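SalCYP truncation (Salinispora tropica, PDB 7ABB) is a truncated member of the cytochrome P450 family, a mainly helical heme protein fold, and holds a bound heme c. Local coordinates at residues E127-F130 with S131-F134; M244-G247 with I248-L251. All blocks are in the same frame, centred on the assembly; numbering follows the deposited sequence.

In the fold
Both contacts are local, and they pack against each other on the same side of the chain's centre. Contact 1 lies where strand 127-129 turns into helix 130-147. It is partly buried, and its chemistry is mixed: two phenylalanine rings face inward, while a glutamate, an aspartate and a water lie on the outer side. Contact 2 lies within helix 238-253 and is buried. Main-chain bonds dominate it, helped by one water. The two meet where F130 and S131 touch A245, F130 touches I248, and F134 touches M244. The helix start of contact 1 rests on the helix of contact 2. The side chain of M244 is about 8 Å from the heme c, that of F130 about 12 Å.

Contact 1. Residues E127-F130 with S131-F134; sequences EVSF and SDEF
The F134 ring turns its edge to one face of the F130 ring. This is an offset edge-to-face pair, with the F130 and F134 ring centroids 5.4 Å apart and planes at 75°. F134 CD2 comes closest, 3.6 Å from F130 CE1, which in turn lies near the plane of the F134 ring. Both side chains leave the same side of the helix. W359 also meets F130 edge-to-face, and the ring of Y138 meets F134. The S131 N sits obliquely beside the F130 ring, 3.5 Å from F130 CD2. The carboxylate of E133 reaches back along the chain. E133 OE1 accepts the N-H of S129 N at 2.9 Å in a nearly straight bond of 172°. The donor comes to the anti side and somewhat out of the carboxylate plane. CG of E133 lies beside its own backbone N (chi1 -59°), and the extended chain carries OE1 back to S129. OE2 is held by a salt bridge to R125. The motif is a strand-to-helix junction, with S129 at the N-cap position. It joins the short sheet of strands 127-129 and 385-387 to helix 130-147, which corresponds to helix E of the P450 fold. The E133 N donates to S129 O at 2.9 Å, so S129 and E133 are linked by two bonds of opposite direction. S129 OG makes no capping bond itself. Instead, a water donates to S129 OG at 2.9 Å and accepts from S131 N at 3.0 Å. The same OG also bonds D383. V128 CG2 lies 3.8 Å from E133 CB, where the two side chains pass in antiparallel fashion.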
loop_
_atom_site.group_PDB
_atom_site.type_symbol
_atom_site.label_atom_id
_atom_site.label_comp_id
_atom_site.label_asym_id
_atom_site.label_seq_id
_atom_site.Cartn_x
_atom_site.Cartn_y
_atom_site.Cartn_z
ATOM N N GLU A 127 -4.604 9.591 -24.739
ATOM C CA GLU A 127 -3.423 9.145 -24.010
ATOM C C GLU A 127 -3.391 9.843 -22.662
ATOM O O GLU A 127 -3.946 10.933 -22.492
ATOM C CB GLU A 127 -2.108 9.435 -24.755
ATOM C CG GLU A 127 -1.771 10.892 -24.835
ATOM C CD GLU A 127 -0.437 11.230 -25.462
ATOM O OE1 GLU A 127 0.275 10.360 -26.051
ATOM O OE2 GLU A 127 -0.110 12.437 -25.448
ATOM N N VAL A 128 -2.708 9.206 -21.717
ATOM C CA VAL A 128 -2.464 9.797 -20.411
ATOM C C VAL A 128 -1.241 9.133 -19.797
ATOM O O VAL A 128 -0.953 7.961 -20.060
ATOM C CB VAL A 128 -3.713 9.645 -19.506
ATOM C CG1 VAL A 128 -3.952 8.195 -19.094
ATOM C CG2 VAL A 128 -3.603 10.556 -18.255
ATOM N N SER A 129 -0.532 9.883 -18.951
ATOM C CA SER A 129 0.462 9.304 -18.057
ATOM C C SER A 129 -0.310 8.932 -16.796
ATOM O O SER A 129 -0.654 9.790 -15.968
ATOM C CB SER A 129 1.611 10.273 -17.803
ATOM O OG SER A 129 2.510 9.739 -16.826
ATOM N N PHE A 130 -0.624 7.646 -16.674
ATOM C CA PHE A 130 -1.687 7.199 -15.780
ATOM C C PHE A 130 -1.437 7.631 -14.337
ATOM O O PHE A 130 -2.337 8.162 -13.672
ATOM C CB PHE A 130 -1.823 5.683 -15.874
ATOM C CG PHE A 130 -2.854 5.101 -14.963
ATOM C CD1 PHE A 130 -4.175 4.993 -15.354
ATOM C CD2 PHE A 130 -2.506 4.658 -13.688
ATOM C CE1 PHE A 130 -5.136 4.462 -14.506
ATOM C CE2 PHE A 130 -3.455 4.094 -12.858
ATOM C CZ PHE A 130 -4.769 3.997 -13.258
ATOM N N SER A 131 -0.242 7.372 -13.812
ATOM C CA SER A 131 -0.047 7.645 -12.392
ATOM C C SER A 131 0.246 9.118 -12.120
ATOM O O SER A 131 -0.228 9.664 -11.117
ATOM C CB SER A 131 1.067 6.763 -11.831
ATOM O OG SER A 131 0.638 5.411 -11.849
ATOM N N ASP A 132 1.022 9.777 -12.983
ATOM C CA ASP A 132 1.378 11.176 -12.754
ATOM C C ASP A 132 0.168 12.090 -12.883
ATOM O O ASP A 132 -0.022 13.001 -12.065
ATOM C CB ASP A 132 2.454 11.627 -13.741
ATOM C CG ASP A 132 3.808 11.001 -13.481
ATOM O OD1 ASP A 132 3.992 10.374 -12.414
ATOM O OD2 ASP A 132 4.688 11.149 -14.354
ATOM N N GLU A 133 -0.643 11.897 -13.926
ATOM C CA GLU A 133 -1.734 12.822 -14.222
ATOM C C GLU A 133 -3.040 12.426 -13.555
ATOM O O GLU A 133 -3.844 13.308 -13.232
ATOM C CB GLU A 133 -1.951 12.916 -15.739
ATOM C CG GLU A 133 -0.745 13.378 -16.478
ATOM C CD GLU A 133 -1.072 13.649 -17.925
ATOM O OE1 GLU A 133 -0.732 12.806 -18.786
ATOM O OE2 GLU A 133 -1.721 14.698 -18.189
ATOM N N PHE A 134 -3.261 11.135 -13.304
ATOM C CA PHE A 134 -4.540 10.642 -12.795
ATOM C C PHE A 134 -4.387 10.022 -11.412
ATOM O O PHE A 134 -4.895 10.585 -10.440
ATOM C CB PHE A 134 -5.182 9.646 -13.768
ATOM C CG PHE A 134 -6.353 8.926 -13.175
ATOM C CD1 PHE A 134 -7.382 9.639 -12.615
ATOM C CD2 PHE A 134 -6.405 7.550 -13.109
ATOM C CE1 PHE A 134 -8.448 9.011 -12.012
ATOM C CE2 PHE A 134 -7.472 6.905 -12.507
ATOM C CZ PHE A 134 -8.491 7.627 -11.954
HETATM O O HOH W 1 2.485 7.475 -15.000
#

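Contact 2. Residues M244-G247 with I248-L251; sequences MANG and IQHL
G247 O accepts the N-H of L251 N, and I248 CG2 lies against A245 O, one turn back along the same helix. G247 and I248 both bury much of their surface within it. G247 has no side chain, and its part is played by its carbonyl. The bond from L251 N to G247 O is 3.1 Å long and almost straight, at 170°. L251 CG also approaches G247 O, at 3.5 Å. I248 N donates to M244 O at 3.1 Å. I248 CG2 is 3.3 Å from A245 O and close to M244 O as well. CG1 lies anti to the backbone N (chi1 -160°). That leaves CG2 in the crowded position between N and the carbonyl carbon, where it faces the two carbonyls. N246 adds the polar side. N246 O takes the N-H of H250 N at 3.1 Å. A water donates to N246 O at 2.9 Å. The same water accepts from Q249 NE2 at 3.0 Å, so it joins a side chain to the turn before it. The N246 and Q249 amides project together from the helix, with planes 66° apart, but each has its own outside partner. N246 OD1 accepts from L378 N, and Q249 NE2 donates to P376 O. Both amides thereby tie the helix to the chain near its C-terminal end. Helix 238-253 begins with the last three residues of AGVDST, a variant of the (A/G)Gx(D/E)T(T/S) signature, consistent with the later part of the long P450 helix that passes the heme. Its M244 and A245 side packs on helix 130-147. M244 also touches helix 345-362, where I248 meets W359 and L251 meets H360, while H250 bonds D257 of helix 255-263.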
loop_
_atom_site.group_PDB
_atom_site.type_symbol
_atom_site.label_atom_id
_atom_site.label_comp_id
_atom_site.label_asym_id
_atom_site.label_seq_id
_atom_site.Cartn_x
_atom_site.Cartn_y
_atom_site.Cartn_z
ATOM N N MET A 244 -3.024 0.417 -8.511
ATOM C CA MET A 244 -3.893 0.873 -9.589
ATOM C C MET A 244 -3.181 0.763 -10.922
ATOM O O MET A 244 -3.768 0.326 -11.921
ATOM C CB MET A 244 -4.324 2.321 -9.363
ATOM C CG MET A 244 -5.370 2.502 -8.302
ATOM S SD MET A 244 -5.757 4.246 -7.999
ATOM C CE MET A 244 -6.329 4.698 -9.626
ATOM N N ALA A 245 -1.912 1.159 -10.942
ATOM C CA ALA A 245 -1.147 1.233 -12.183
ATOM C C ALA A 245 -0.799 -0.156 -12.704
ATOM O O ALA A 245 -0.940 -0.434 -13.901
ATOM C CB ALA A 245 0.124 2.050 -11.950
ATOM N N ASN A 246 -0.283 -1.033 -11.842
ATOM C CA ASN A 246 0.076 -2.368 -12.307
ATOM C C ASN A 246 -1.143 -3.147 -12.769
ATOM O O ASN A 246 -1.046 -3.928 -13.732
ATOM C CB ASN A 246 0.809 -3.114 -11.195
ATOM C CG ASN A 246 2.273 -2.759 -11.135
ATOM O OD1 ASN A 246 3.013 -2.975 -12.098
ATOM N ND2 ASN A 246 2.708 -2.221 -9.998
ATOM N N GLY A 247 -2.295 -2.932 -12.126
ATOM C CA GLY A 247 -3.511 -3.600 -12.565
ATOM C C GLY A 247 -3.984 -3.115 -13.929
ATOM O O GLY A 247 -4.280 -3.923 -14.814
ATOM N N ILE A 248 -4.093 -1.793 -14.110
ATOM C CA ILE A 248 -4.518 -1.268 -15.411
ATOM C C ILE A 248 -3.489 -1.593 -16.477
ATOM O O ILE A 248 -3.848 -1.826 -17.633
ATOM C CB ILE A 248 -4.804 0.247 -15.347
ATOM C CG1 ILE A 248 -5.699 0.632 -16.522
ATOM C CG2 ILE A 248 -3.548 1.060 -15.351
ATOM C CD1 ILE A 248 -7.154 0.249 -16.260
ATOM N N GLN A 249 -2.201 -1.622 -16.128
ATOM C CA GLN A 249 -1.204 -1.986 -17.128
ATOM C C GLN A 249 -1.426 -3.408 -17.634
ATOM O O GLN A 249 -1.310 -3.676 -18.843
ATOM C CB GLN A 249 0.203 -1.826 -16.557
ATOM C CG GLN A 249 1.256 -2.201 -17.584
ATOM C CD GLN A 249 2.667 -1.978 -17.141
ATOM O OE1 GLN A 249 3.365 -1.120 -17.668
ATOM N NE2 GLN A 249 3.125 -2.805 -16.223
ATOM N N HIS A 250 -1.730 -4.340 -16.729
ATOM C CA HIS A 250 -2.056 -5.693 -17.144
ATOM C C HIS A 250 -3.275 -5.725 -18.060
ATOM O O HIS A 250 -3.244 -6.361 -19.125
ATOM C CB HIS A 250 -2.299 -6.570 -15.912
ATOM C CG HIS A 250 -2.751 -7.949 -16.262
ATOM N ND1 HIS A 250 -1.895 -9.028 -16.271
ATOM C CD2 HIS A 250 -3.974 -8.429 -16.588
ATOM C CE1 HIS A 250 -2.565 -10.111 -16.620
ATOM N NE2 HIS A 250 -3.827 -9.782 -16.814
ATOM N N LEU A 251 -4.376 -5.074 -17.654
ATOM C CA LEU A 251 -5.567 -5.065 -18.499
ATOM C C LEU A 251 -5.262 -4.471 -19.871
ATOM O O LEU A 251 -5.780 -4.942 -20.892
ATOM C CB LEU A 251 -6.690 -4.297 -17.809
ATOM C CG LEU A 251 -7.186 -4.878 -16.476
ATOM C CD1 LEU A 251 -8.214 -3.940 -15.831
ATOM C CD2 LEU A 251 -7.804 -6.246 -16.635
HETATM O O HOH W 2 1.265 -4.897 -15.132
#